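PDB 3HDV: response regulator from Pseudomonas putida, which probably acts in phosphorelay signalling through this receiver domain, which is predicted to be phosphorylated and may thereby regulate transcription. Local coordinates for residues Val10-Asp15 and Glu21-Tyr26; Glu42-Leu47 and Gln63-Leu68; Thr58-Gln63 and Val93-Asp98; Thr73-Glu78 and Leu82-Val87. All coordinates share one frame; numbering follows the deposited sequence.

Contact 1. Residues Val10-Asp15 and Glu21-Tyr26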
loop_
_atom_site.group_PDB
_atom_site.type_symbol
_atom_site.label_atom_id
_atom_site.label_comp_id
_atom_site.label_asym_id
_atom_site.label_seq_id
_atom_site.Cartn_x
_atom_site.Cartn_y
_atom_site.Cartn_z
ATOM N N VAL B 10 -13.460 -5.502 2.006
ATOM C CA VAL B 10 -12.402 -6.403 1.469
ATOM C C VAL B 10 -11.430 -6.716 2.582
ATOM O O VAL B 10 -11.029 -5.812 3.262
ATOM C CB VAL B 10 -11.654 -5.751 0.223
ATOM C CG1 VAL B 10 -10.536 -6.674 -0.352
ATOM C CG2 VAL B 10 -12.680 -5.468 -0.912
ATOM N N LEU B 11 -11.097 -7.992 2.803
ATOM C CA LEU B 11 -10.029 -8.330 3.749
ATOM C C LEU B 11 -8.718 -8.533 2.961
ATOM O O LEU B 11 -8.622 -9.396 2.105
ATOM C CB LEU B 11 -10.331 -9.645 4.432
ATOM C CG LEU B 11 -9.267 -10.250 5.362
ATOM C CD1 LEU B 11 -9.056 -9.380 6.610
ATOM C CD2 LEU B 11 -9.753 -11.687 5.751
ATOM N N VAL B 12 -7.696 -7.785 3.304
ATOM C CA VAL B 12 -6.393 -7.945 2.632
ATOM C C VAL B 12 -5.449 -8.710 3.556
ATOM O O VAL B 12 -5.131 -8.237 4.639
ATOM C CB VAL B 12 -5.769 -6.570 2.340
ATOM C CG1 VAL B 12 -4.327 -6.745 1.741
ATOM C CG2 VAL B 12 -6.679 -5.763 1.349
ATOM N N VAL B 13 -4.962 -9.858 3.115
ATOM C CA VAL B 13 -4.118 -10.674 3.973
ATOM C C VAL B 13 -2.685 -10.673 3.410
ATOM O O VAL B 13 -2.466 -11.099 2.285
ATOM C CB VAL B 13 -4.650 -12.135 4.016
ATOM C CG1 VAL B 13 -3.793 -13.058 4.910
ATOM C CG2 VAL B 13 -6.160 -12.137 4.336
ATOM N N ASP B 14 -1.736 -10.230 4.232
ATOM C CA ASP B 14 -0.327 -10.227 3.852
ATOM C C ASP B 14 0.525 -10.064 5.090
ATOM O O ASP B 14 0.207 -9.244 5.972
ATOM C CB ASP B 14 -0.104 -9.040 2.890
ATOM C CG ASP B 14 1.250 -9.082 2.206
ATOM O OD1 ASP B 14 2.130 -9.904 2.589
ATOM O OD2 ASP B 14 1.390 -8.278 1.274
ATOM N N ASP B 15 1.641 -10.794 5.182
ATOM C CA ASP B 15 2.503 -10.578 6.340
ATOM C C ASP B 15 3.425 -9.371 6.139
ATOM O O ASP B 15 4.078 -8.904 7.053
ATOM C CB ASP B 15 3.212 -11.879 6.773
ATOM C CG ASP B 15 4.179 -12.428 5.715
ATOM O OD1 ASP B 15 4.149 -11.961 4.580
ATOM O OD2 ASP B 15 4.991 -13.342 6.025
ATOM N N GLU B 21 -0.865 -2.382 3.922
ATOM C CA GLU B 21 -1.374 -1.013 4.036
ATOM C C GLU B 21 -1.509 -0.253 2.701
ATOM O O GLU B 21 -2.452 0.526 2.552
ATOM C CB GLU B 21 -0.616 -0.184 5.110
ATOM C CG GLU B 21 -0.906 -0.703 6.604
ATOM C CD GLU B 21 -2.400 -0.621 7.154
ATOM O OE1 GLU B 21 -3.267 0.269 6.739
ATOM O OE2 GLU B 21 -2.711 -1.488 8.069
ATOM N N ALA B 22 -0.593 -0.494 1.755
ATOM C CA ALA B 22 -0.640 0.125 0.382
ATOM C C ALA B 22 -1.895 -0.270 -0.365
ATOM O O ALA B 22 -2.588 0.588 -0.915
ATOM C CB ALA B 22 0.604 -0.198 -0.443
ATOM N N LEU B 23 -2.228 -1.558 -0.324
ATOM C CA LEU B 23 -3.421 -2.079 -0.974
ATOM C C LEU B 23 -4.678 -1.594 -0.263
ATOM O O LEU B 23 -5.670 -1.248 -0.904
ATOM C CB LEU B 23 -3.403 -3.597 -1.028
ATOM C CG LEU B 23 -4.350 -4.380 -1.924
ATOM C CD1 LEU B 23 -4.472 -3.761 -3.402
ATOM C CD2 LEU B 23 -3.926 -5.848 -1.999
ATOM N N ILE B 24 -4.655 -1.558 1.060
ATOM C CA ILE B 24 -5.839 -0.998 1.763
ATOM C C ILE B 24 -6.092 0.467 1.329
ATOM O O ILE B 24 -7.240 0.857 1.059
ATOM C CB ILE B 24 -5.698 -1.099 3.272
ATOM C CG1 ILE B 24 -5.805 -2.574 3.666
ATOM C CG2 ILE B 24 -6.747 -0.207 3.927
ATOM C CD1 ILE B 24 -5.423 -2.868 5.145
ATOM N N LEU B 25 -5.014 1.254 1.264
ATOM C CA LEU B 25 -5.102 2.634 0.801
ATOM C C LEU B 25 -5.656 2.717 -0.648
ATOM O O LEU B 25 -6.484 3.571 -0.962
ATOM C CB LEU B 25 -3.726 3.316 0.869
ATOM C CG LEU B 25 -3.683 4.742 0.319
ATOM C CD1 LEU B 25 -4.578 5.664 1.183
ATOM C CD2 LEU B 25 -2.227 5.241 0.261
ATOM N N TYR B 26 -5.154 1.863 -1.527
ATOM C CA TYR B 26 -5.590 1.865 -2.909
ATOM C C TYR B 26 -7.085 1.565 -2.956
ATOM O O TYR B 26 -7.834 2.314 -3.589
ATOM C CB TYR B 26 -4.774 0.898 -3.772
ATOM C CG TYR B 26 -5.089 1.004 -5.259
ATOM C CD1 TYR B 26 -4.465 1.978 -6.052
ATOM C CD2 TYR B 26 -6.035 0.160 -5.862
ATOM C CE1 TYR B 26 -4.776 2.110 -7.430
ATOM C CE2 TYR B 26 -6.358 0.275 -7.236
ATOM C CZ TYR B 26 -5.719 1.252 -8.009
ATOM O OH TYR B 26 -6.002 1.355 -9.369
#
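V12, L23 and I24, the three residues that touch here, bring no flat groups to the contact, so the evidence lies in aliphatic branches meeting other aliphatic branches rather than in faces and edges. V12 uses both methyls. Its CG1 lies 3.9 Å from L23 CD2, while its CG2 lies 4.0 Å from I24 CG1, and the side chains pass slantwise in each pair. The V12 torsion explains the division of labour: CG1 is anti to the backbone N (chi1 175°) and CG2 is anti to the carbonyl carbon, which spreads the two methyls between consecutive helix residues. L23 aims its CB at the strand. I24 instead leaves its backbone obliquely and comes close through CG1. With 7.0 Å between the CA atoms of V12 and I24, and 137 Å² buried in all, this is close but limited packing among three buried residues. The contact lies inside the beta-alpha-beta unit of strand 9-13, helix 17-29 and strand 33-37. Helix 17-29 lies on one face of the parallel sheet, and its L25 also packs on L114 of a second subunit. From the same strand, L11 and V13 pack on helix 40-49, on the other face of the sheet.

Contact 2. Residues Glu42-Leu47 and Gln63-Leu68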
loop_
_atom_site.group_PDB
_atom_site.type_symbol
_atom_site.label_atom_id
_atom_site.label_comp_id
_atom_site.label_asym_id
_atom_site.label_seq_id
_atom_site.Cartn_x
_atom_site.Cartn_y
_atom_site.Cartn_z
ATOM N N GLU B 42 -4.905 -14.497 11.754
ATOM C CA GLU B 42 -5.666 -13.269 11.816
ATOM C C GLU B 42 -6.734 -13.221 10.734
ATOM O O GLU B 42 -7.835 -12.693 10.973
ATOM C CB GLU B 42 -4.766 -12.047 11.724
ATOM C CG GLU B 42 -4.963 -11.045 12.804
ATOM C CD GLU B 42 -4.663 -9.621 12.356
ATOM O OE1 GLU B 42 -3.638 -9.419 11.704
ATOM O OE2 GLU B 42 -5.489 -8.707 12.638
ATOM N N ALA B 43 -6.449 -13.791 9.557
ATOM C CA ALA B 43 -7.468 -13.853 8.490
ATOM C C ALA B 43 -8.697 -14.629 8.980
ATOM O O ALA B 43 -9.817 -14.191 8.749
ATOM C CB ALA B 43 -6.940 -14.519 7.183
ATOM N N ARG B 44 -8.489 -15.810 9.583
ATOM C CA ARG B 44 -9.613 -16.662 10.032
ATOM C C ARG B 44 -10.427 -15.935 11.159
ATOM O O ARG B 44 -11.659 -15.926 11.148
ATOM C CB ARG B 44 -9.101 -18.038 10.480
ATOM C CG ARG B 44 -8.796 -18.992 9.335
ATOM C CD ARG B 44 -8.421 -20.389 9.860
ATOM N NE ARG B 44 -7.135 -20.315 10.517
ATOM C CZ ARG B 44 -5.998 -20.703 9.949
ATOM N NH1 ARG B 44 -5.987 -21.214 8.719
ATOM N NH2 ARG B 44 -4.872 -20.554 10.611
ATOM N N LEU B 45 -9.739 -15.244 12.054
ATOM C CA LEU B 45 -10.417 -14.381 13.033
ATOM C C LEU B 45 -11.336 -13.335 12.412
ATOM O O LEU B 45 -12.510 -13.240 12.786
ATOM C CB LEU B 45 -9.408 -13.711 13.959
ATOM C CG LEU B 45 -8.708 -14.688 14.913
ATOM C CD1 LEU B 45 -7.622 -13.950 15.668
ATOM C CD2 LEU B 45 -9.756 -15.310 15.902
ATOM N N TYR B 46 -10.793 -12.537 11.485
ATOM C CA TYR B 46 -11.548 -11.503 10.836
ATOM C C TYR B 46 -12.799 -12.104 10.191
ATOM O O TYR B 46 -13.916 -11.577 10.343
ATOM C CB TYR B 46 -10.695 -10.766 9.774
ATOM C CG TYR B 46 -10.504 -9.315 10.119
ATOM C CD1 TYR B 46 -11.606 -8.541 10.362
ATOM C CD2 TYR B 46 -9.238 -8.730 10.257
ATOM C CE1 TYR B 46 -11.507 -7.206 10.698
ATOM C CE2 TYR B 46 -9.125 -7.333 10.595
ATOM C CZ TYR B 46 -10.287 -6.604 10.794
ATOM O OH TYR B 46 -10.332 -5.262 11.162
ATOM N N LEU B 47 -12.600 -13.212 9.476
ATOM C CA LEU B 47 -13.703 -13.879 8.787
ATOM C C LEU B 47 -14.810 -14.327 9.758
ATOM O O LEU B 47 -15.996 -14.176 9.459
ATOM C CB LEU B 47 -13.207 -15.065 7.963
ATOM C CG LEU B 47 -12.349 -14.702 6.736
ATOM C CD1 LEU B 47 -11.788 -15.965 6.120
ATOM C CD2 LEU B 47 -13.142 -13.914 5.731
ATOM N N GLN B 63 4.400 -16.308 6.325
ATOM C CA GLN B 63 4.871 -17.047 7.492
ATOM C C GLN B 63 4.064 -16.586 8.692
ATOM O O GLN B 63 3.877 -15.387 8.848
ATOM C CB GLN B 63 6.364 -16.766 7.763
ATOM C CG GLN B 63 7.342 -17.155 6.631
ATOM C CD GLN B 63 7.492 -18.674 6.390
ATOM O OE1 GLN B 63 6.703 -19.485 6.891
ATOM N NE2 GLN B 63 8.528 -19.060 5.621
ATOM N N PRO B 64 3.650 -17.512 9.579
ATOM C CA PRO B 64 3.933 -18.961 9.610
ATOM C C PRO B 64 3.088 -19.936 8.783
ATOM O O PRO B 64 3.506 -21.083 8.589
ATOM C CB PRO B 64 3.840 -19.310 11.118
ATOM C CG PRO B 64 2.906 -18.319 11.691
ATOM C CD PRO B 64 2.979 -17.050 10.808
ATOM N N GLU B 65 1.929 -19.508 8.293
ATOM C CA GLU B 65 1.093 -20.376 7.478
ATOM C C GLU B 65 0.858 -19.723 6.090
ATOM O O GLU B 65 0.580 -18.529 5.982
ATOM C CB GLU B 65 -0.211 -20.644 8.209
ATOM C CG GLU B 65 -1.171 -21.611 7.550
ATOM C CD GLU B 65 -2.406 -21.825 8.394
ATOM O OE1 GLU B 65 -2.421 -21.369 9.579
ATOM O OE2 GLU B 65 -3.367 -22.443 7.879
ATOM N N SER B 66 0.961 -20.538 5.047
ATOM C CA SER B 66 0.967 -20.045 3.666
ATOM C C SER B 66 -0.459 -19.684 3.213
ATOM O O SER B 66 -1.455 -20.098 3.841
ATOM C CB SER B 66 1.551 -21.101 2.748
ATOM O OG SER B 66 0.574 -22.096 2.518
ATOM N N GLY B 67 -0.553 -18.926 2.111
ATOM C CA GLY B 67 -1.863 -18.599 1.535
ATOM C C GLY B 67 -2.580 -19.821 1.030
ATOM O O GLY B 67 -3.826 -19.891 1.095
ATOM N N LEU B 68 -1.848 -20.813 0.533
ATOM C CA LEU B 68 -2.527 -22.016 0.074
ATOM C C LEU B 68 -3.230 -22.761 1.253
ATOM O O LEU B 68 -4.378 -23.186 1.128
ATOM C CB LEU B 68 -1.580 -22.955 -0.668
ATOM C CG LEU B 68 -1.982 -24.372 -0.991
ATOM C CD1 LEU B 68 -3.255 -24.437 -1.768
ATOM C CD2 LEU B 68 -0.830 -25.117 -1.716
#
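R44 NH2 donates to E65 OE1 at 2.8 Å, the shorter bond of a two-pronged salt bridge on the surface of this CheY-like receiver domain. The second prong runs from R44 NH1 to E65 OE2 at 3.0 Å. Each terminal nitrogen thus takes one oxygen, an end-on bidentate grip that fixes the rotation of both groups. Both oxygens lie close to the guanidinium plane, yet the carboxylate is turned 29° against it. The long chains cross at about a right angle: R44 bends at chi3, whereas E65 has CG anti to its backbone N and runs straight on toward helix 40-49. The bridge ties that helix to the loop leading into helix 67-75, and 82 Å² is buried almost wholly by these two residues. R44 has further partners: NH2 forms a salt bridge with E41, and NH1 bonds to T73 OG1 on helix 67-75. A leucine here would probably leave E65 without this counter-charge and free its carboxylate to turn, weakening the link between helix and loop. Both nitrogens lie off the carboxylate plane: NH2 meets OE1 on its syn side but 27° out, and NH1 meets OE2 from above, 36° out.

Contact 3. Residues Thr58-Gln63 and Val93-Asp98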
loop_
_atom_site.group_PDB
_atom_site.type_symbol
_atom_site.label_atom_id
_atom_site.label_comp_id
_atom_site.label_asym_id
_atom_site.label_seq_id
_atom_site.Cartn_x
_atom_site.Cartn_y
_atom_site.Cartn_z
ATOM N N THR B 58 -5.352 -12.305 -0.898
ATOM C CA THR B 58 -4.247 -12.892 -0.170
ATOM C C THR B 58 -2.980 -13.159 -0.984
ATOM O O THR B 58 -3.038 -13.460 -2.177
ATOM C CB THR B 58 -4.679 -14.203 0.579
ATOM O OG1 THR B 58 -3.635 -14.597 1.477
ATOM C CG2 THR B 58 -4.911 -15.344 -0.399
ATOM N N ASP B 59 -1.829 -13.010 -0.326
ATOM C CA ASP B 59 -0.536 -13.555 -0.846
ATOM C C ASP B 59 -0.525 -15.061 -0.535
ATOM O O ASP B 59 -1.323 -15.554 0.303
ATOM C CB ASP B 59 0.667 -12.812 -0.213
ATOM C CG ASP B 59 1.971 -12.924 -1.051
ATOM O OD1 ASP B 59 2.127 -13.831 -1.915
ATOM O OD2 ASP B 59 2.869 -12.120 -0.821
ATOM N N LEU B 60 0.331 -15.803 -1.238
ATOM C CA LEU B 60 0.570 -17.206 -1.005
ATOM C C LEU B 60 1.779 -17.374 -0.080
ATOM O O LEU B 60 1.825 -18.268 0.741
ATOM C CB LEU B 60 0.831 -17.892 -2.348
ATOM C CG LEU B 60 -0.419 -18.049 -3.245
ATOM C CD1 LEU B 60 0.022 -18.892 -4.425
ATOM C CD2 LEU B 60 -1.659 -18.695 -2.530
ATOM N N ARG B 61 2.735 -16.470 -0.231
ATOM C CA ARG B 61 4.014 -16.479 0.452
ATOM C C ARG B 61 3.906 -15.781 1.834
ATOM O O ARG B 61 4.080 -14.571 1.962
ATOM C CB ARG B 61 4.948 -15.734 -0.492
ATOM C CG ARG B 61 6.273 -16.380 -0.808
ATOM C CD ARG B 61 6.316 -17.738 -1.518
ATOM N NE ARG B 61 5.576 -18.846 -0.899
ATOM C CZ ARG B 61 4.732 -19.593 -1.595
ATOM N NH1 ARG B 61 4.535 -19.325 -2.900
ATOM N NH2 ARG B 61 4.088 -20.572 -1.020
HETATM N N MSE B 62 3.574 -16.534 2.859
HETATM C CA MSE B 62 3.396 -15.952 4.182
HETATM C C MSE B 62 3.895 -16.896 5.237
HETATM O O MSE B 62 3.833 -18.096 5.054
HETATM C CB MSE B 62 1.932 -15.613 4.458
HETATM C CG MSE B 62 1.340 -14.584 3.461
HETATM SE SE MSE B 62 -0.523 -14.074 4.000
HETATM C CE MSE B 62 -1.358 -15.874 3.975
ATOM N N GLN B 63 4.400 -16.308 6.325
ATOM C CA GLN B 63 4.871 -17.047 7.492
ATOM C C GLN B 63 4.064 -16.586 8.692
ATOM O O GLN B 63 3.877 -15.387 8.848
ATOM C CB GLN B 63 6.364 -16.766 7.763
ATOM C CG GLN B 63 7.342 -17.155 6.631
ATOM C CD GLN B 63 7.492 -18.674 6.390
ATOM O OE1 GLN B 63 6.703 -19.485 6.891
ATOM N NE2 GLN B 63 8.528 -19.060 5.621
ATOM N N VAL B 93 4.071 -23.366 -11.174
ATOM C CA VAL B 93 2.935 -23.890 -11.862
ATOM C C VAL B 93 2.146 -24.851 -11.012
ATOM O O VAL B 93 0.941 -24.751 -10.972
ATOM C CB VAL B 93 3.316 -24.503 -13.237
ATOM C CG1 VAL B 93 2.140 -25.292 -13.822
ATOM C CG2 VAL B 93 3.769 -23.380 -14.180
ATOM N N GLU B 94 2.807 -25.777 -10.312
ATOM C CA GLU B 94 2.058 -26.771 -9.501
ATOM C C GLU B 94 1.214 -26.105 -8.438
ATOM O O GLU B 94 0.051 -26.455 -8.246
ATOM C CB GLU B 94 3.016 -27.833 -8.898
ATOM C CG GLU B 94 3.545 -28.730 -10.049
ATOM C CD GLU B 94 4.275 -30.013 -9.629
ATOM O OE1 GLU B 94 4.839 -30.055 -8.489
ATOM O OE2 GLU B 94 4.290 -30.971 -10.506
ATOM N N GLU B 95 1.808 -25.144 -7.738
ATOM C CA GLU B 95 1.071 -24.419 -6.723
ATOM C C GLU B 95 -0.117 -23.630 -7.356
ATOM O O GLU B 95 -1.235 -23.622 -6.816
ATOM C CB GLU B 95 2.000 -23.480 -5.951
ATOM C CG GLU B 95 1.269 -22.751 -4.806
ATOM C CD GLU B 95 2.172 -21.937 -3.967
ATOM O OE1 GLU B 95 3.015 -21.186 -4.508
ATOM O OE2 GLU B 95 2.029 -22.005 -2.738
ATOM N N ALA B 96 0.126 -22.968 -8.489
ATOM C CA ALA B 96 -0.959 -22.210 -9.156
ATOM C C ALA B 96 -2.128 -23.117 -9.534
ATOM O O ALA B 96 -3.297 -22.764 -9.348
ATOM C CB ALA B 96 -0.415 -21.427 -10.379
ATOM N N VAL B 97 -1.808 -24.326 -10.003
ATOM C CA VAL B 97 -2.844 -25.269 -10.361
ATOM C C VAL B 97 -3.607 -25.736 -9.101
ATOM O O VAL B 97 -4.821 -25.815 -9.126
ATOM C CB VAL B 97 -2.265 -26.454 -11.185
ATOM C CG1 VAL B 97 -3.274 -27.603 -11.242
ATOM C CG2 VAL B 97 -1.820 -25.962 -12.631
ATOM N N ASP B 98 -2.871 -26.070 -8.012
ATOM C CA ASP B 98 -3.508 -26.380 -6.714
ATOM C C ASP B 98 -4.455 -25.265 -6.264
ATOM O O ASP B 98 -5.595 -25.526 -5.897
ATOM C CB ASP B 98 -2.443 -26.569 -5.615
ATOM C CG ASP B 98 -1.711 -27.899 -5.726
ATOM O OD1 ASP B 98 -2.269 -28.861 -6.312
ATOM O OD2 ASP B 98 -0.569 -27.981 -5.225
HETATM O O HOH W 1 0.875 -20.820 -0.461
#
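R61 grips E95 end-on, NH1 reaching OE1 at 2.9 Å and NH2 reaching OE2 at 3.0 Å. Both oxygens use their syn lone pairs and the two planes are only 17° apart, so this bidentate salt bridge is nearly flat. Beside it, the L60 methyl CD1 packs against the E95 carboxylate carbon CD at 3.8 Å. Water 1 closes a second link, donating to L60 O at 3.0 Å and to E95 OE2 at 2.8 Å. The next shell holds the charged ends in place: R61 NH1 also donates to D90 O, and E95 OE1 is bonded to T91 OG1. E95 projects from helix 93-101 on an extended chain (chi1 -177°) and meets the R61 chain, which is bent at chi2 and chi3. Further back, D59 OD1 accepts L60 N at 2.8 Å and, in an Asx turn, R61 N at 3.2 Å; G89 N is a third donor to this oxygen. Helix 93-101 also packs on a third subunit, for example A96 on its V93. D59, unmodified here, is the predicted phosphorylation site, and the loop after strand 53-58, which holds D59 and is joined here to helix 93-101, borders the phosphoacceptor site of a receiver domain.

Contact 4. Residues Thr73-Glu78 and Leu82-Val87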
loop_
_atom_site.group_PDB
_atom_site.type_symbol
_atom_site.label_atom_id
_atom_site.label_comp_id
_atom_site.label_asym_id
_atom_site.label_seq_id
_atom_site.Cartn_x
_atom_site.Cartn_y
_atom_site.Cartn_z
ATOM N N THR B 73 -8.269 -24.165 4.405
ATOM C CA THR B 73 -9.140 -24.162 5.601
ATOM C C THR B 73 -10.426 -23.379 5.370
ATOM O O THR B 73 -11.491 -23.732 5.936
ATOM C CB THR B 73 -8.455 -23.641 6.853
ATOM O OG1 THR B 73 -8.178 -22.240 6.726
ATOM C CG2 THR B 73 -7.205 -24.436 7.147
ATOM N N ILE B 74 -10.351 -22.298 4.568
ATOM C CA ILE B 74 -11.568 -21.552 4.242
ATOM C C ILE B 74 -12.573 -22.442 3.483
ATOM O O ILE B 74 -13.750 -22.453 3.795
ATOM C CB ILE B 74 -11.301 -20.209 3.496
ATOM C CG1 ILE B 74 -10.566 -19.236 4.414
ATOM C CG2 ILE B 74 -12.624 -19.577 3.031
ATOM C CD1 ILE B 74 -9.935 -18.038 3.691
ATOM N N ARG B 75 -12.095 -23.189 2.497
ATOM C CA ARG B 75 -12.971 -23.986 1.666
ATOM C C ARG B 75 -13.573 -25.164 2.430
ATOM O O ARG B 75 -14.536 -25.763 1.968
ATOM C CB ARG B 75 -12.236 -24.495 0.388
ATOM C CG ARG B 75 -11.837 -23.390 -0.593
ATOM C CD ARG B 75 -13.030 -22.652 -1.139
ATOM N NE ARG B 75 -12.614 -21.669 -2.144
ATOM C CZ ARG B 75 -12.973 -20.396 -2.141
ATOM N NH1 ARG B 75 -13.786 -19.941 -1.182
ATOM N NH2 ARG B 75 -12.532 -19.570 -3.111
ATOM N N ALA B 76 -12.968 -25.512 3.563
ATOM C CA ALA B 76 -13.476 -26.575 4.431
ATOM C C ALA B 76 -14.374 -26.016 5.555
ATOM O O ALA B 76 -14.870 -26.783 6.350
ATOM C CB ALA B 76 -12.289 -27.387 5.029
ATOM N N SER B 77 -14.584 -24.695 5.605
ATOM C CA SER B 77 -15.291 -24.018 6.701
ATOM C C SER B 77 -16.692 -23.541 6.278
ATOM O O SER B 77 -17.120 -23.750 5.147
ATOM C CB SER B 77 -14.495 -22.805 7.166
ATOM O OG SER B 77 -14.809 -21.673 6.344
ATOM N N GLU B 78 -17.387 -22.873 7.187
ATOM C CA GLU B 78 -18.676 -22.266 6.881
ATOM C C GLU B 78 -18.556 -21.144 5.855
ATOM O O GLU B 78 -19.539 -20.772 5.223
ATOM C CB GLU B 78 -19.329 -21.711 8.164
ATOM C CG GLU B 78 -20.741 -21.107 7.968
ATOM C CD GLU B 78 -21.416 -20.592 9.278
ATOM O OE1 GLU B 78 -20.792 -20.653 10.386
ATOM O OE2 GLU B 78 -22.585 -20.111 9.181
ATOM N N LEU B 82 -16.635 -18.011 0.134
ATOM C CA LEU B 82 -15.923 -16.724 0.114
ATOM C C LEU B 82 -15.158 -16.494 -1.208
ATOM O O LEU B 82 -14.363 -17.338 -1.629
ATOM C CB LEU B 82 -14.937 -16.627 1.274
ATOM C CG LEU B 82 -14.115 -15.322 1.379
ATOM C CD1 LEU B 82 -14.960 -14.120 1.803
ATOM C CD2 LEU B 82 -13.002 -15.544 2.386
ATOM N N SER B 83 -15.444 -15.368 -1.842
ATOM C CA SER B 83 -14.673 -14.903 -2.988
ATOM C C SER B 83 -13.219 -14.590 -2.606
ATOM O O SER B 83 -12.977 -13.804 -1.705
ATOM C CB SER B 83 -15.305 -13.621 -3.476
ATOM O OG SER B 83 -16.478 -13.972 -4.144
ATOM N N ILE B 84 -12.278 -15.179 -3.330
ATOM C CA ILE B 84 -10.864 -15.005 -3.021
ATOM C C ILE B 84 -10.122 -14.680 -4.308
ATOM O O ILE B 84 -10.295 -15.355 -5.330
ATOM C CB ILE B 84 -10.293 -16.271 -2.365
ATOM C CG1 ILE B 84 -11.019 -16.537 -1.041
ATOM C CG2 ILE B 84 -8.759 -16.187 -2.114
ATOM C CD1 ILE B 84 -10.589 -17.873 -0.453
ATOM N N ILE B 85 -9.314 -13.626 -4.233
ATOM C CA ILE B 85 -8.393 -13.234 -5.300
ATOM C C ILE B 85 -6.960 -13.422 -4.690
ATOM O O ILE B 85 -6.649 -12.912 -3.614
ATOM C CB ILE B 85 -8.583 -11.771 -5.738
ATOM C CG1 ILE B 85 -9.944 -11.551 -6.399
ATOM C CG2 ILE B 85 -7.380 -11.328 -6.701
ATOM C CD1 ILE B 85 -10.290 -10.098 -6.559
ATOM N N VAL B 86 -6.136 -14.200 -5.375
ATOM C CA VAL B 86 -4.730 -14.422 -4.978
ATOM C C VAL B 86 -3.875 -13.374 -5.693
ATOM O O VAL B 86 -3.999 -13.195 -6.922
ATOM C CB VAL B 86 -4.307 -15.841 -5.305
ATOM C CG1 VAL B 86 -2.744 -16.029 -5.187
ATOM C CG2 VAL B 86 -5.076 -16.839 -4.304
ATOM N N VAL B 87 -3.081 -12.655 -4.912
ATOM C CA VAL B 87 -1.996 -11.802 -5.443
ATOM C C VAL B 87 -0.658 -12.302 -4.906
ATOM O O VAL B 87 -0.297 -12.011 -3.766
ATOM C CB VAL B 87 -2.267 -10.304 -5.199
ATOM C CG1 VAL B 87 -1.149 -9.439 -5.846
ATOM C CG2 VAL B 87 -3.671 -9.901 -5.851
HETATM O O HOH W 2 -13.372 -17.582 -4.794
#
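Polar bonding centres on R75 and the carbonyl of L82. R75 NH1 donates to L82 O at 2.7 Å, in the carbonyl plane and on a lone pair, with an N-H...O angle of 163°; NH2 adds a weak bond to the same oxygen at 3.2 Å. Water 2 accepts from I84 N at 3.0 Å and, weakly, from R75 NH2. The guanidinium gets there because the chain, starting beside the backbone N, folds at chi2 (-62°). Its NE donates to L102 O, so the group also holds the loop after helix 93-101. In the turn that follows R75, S77 OG and S77 N both bond I74 O, the former at 2.9 Å. A methyl packs over the flat group: I84 CD1 sits 3.4 Å above one face of the R75 guanidinium, displaced toward its rim. Apolar contacts complete the set. I74 CG2 lies 4.1 Å from L82 CD2, and the ends of I74 and I84 meet tip to tip, CD1 to CD1 at 4.2 Å. A methionine in place of R75 would probably leave L82 O and L102 O without these donors and let the connection after the helix shift. Together these contacts close the return from helix to sheet in the beta-alpha-beta unit of strand 53-58, helix 67-75 and strand 83-88.

Overall arrangement
All four contacts belong to one receiver domain, a five-stranded parallel sheet of order 2-1-3-4-5 with helices on both faces. Contact 1 comes first along the chain; contacts 2 and 3 interleave, sharing Q63, and contact 4 is nested within the loop that contact 3 closes. Contacts 2 and 4 both use helix 67-75, and their centres are about 10 Å apart; contacts 1 and 3, centres about 17 Å apart, meet near the predicted phosphorylation site, where V13 O probably bonds D59 N. Contacts 1 and 4, centres about 16 Å apart, join helices to sheet strands, while the salt bridges of contacts 2 and 3 tie the loop beyond D59 to helices 40-49 and 93-101.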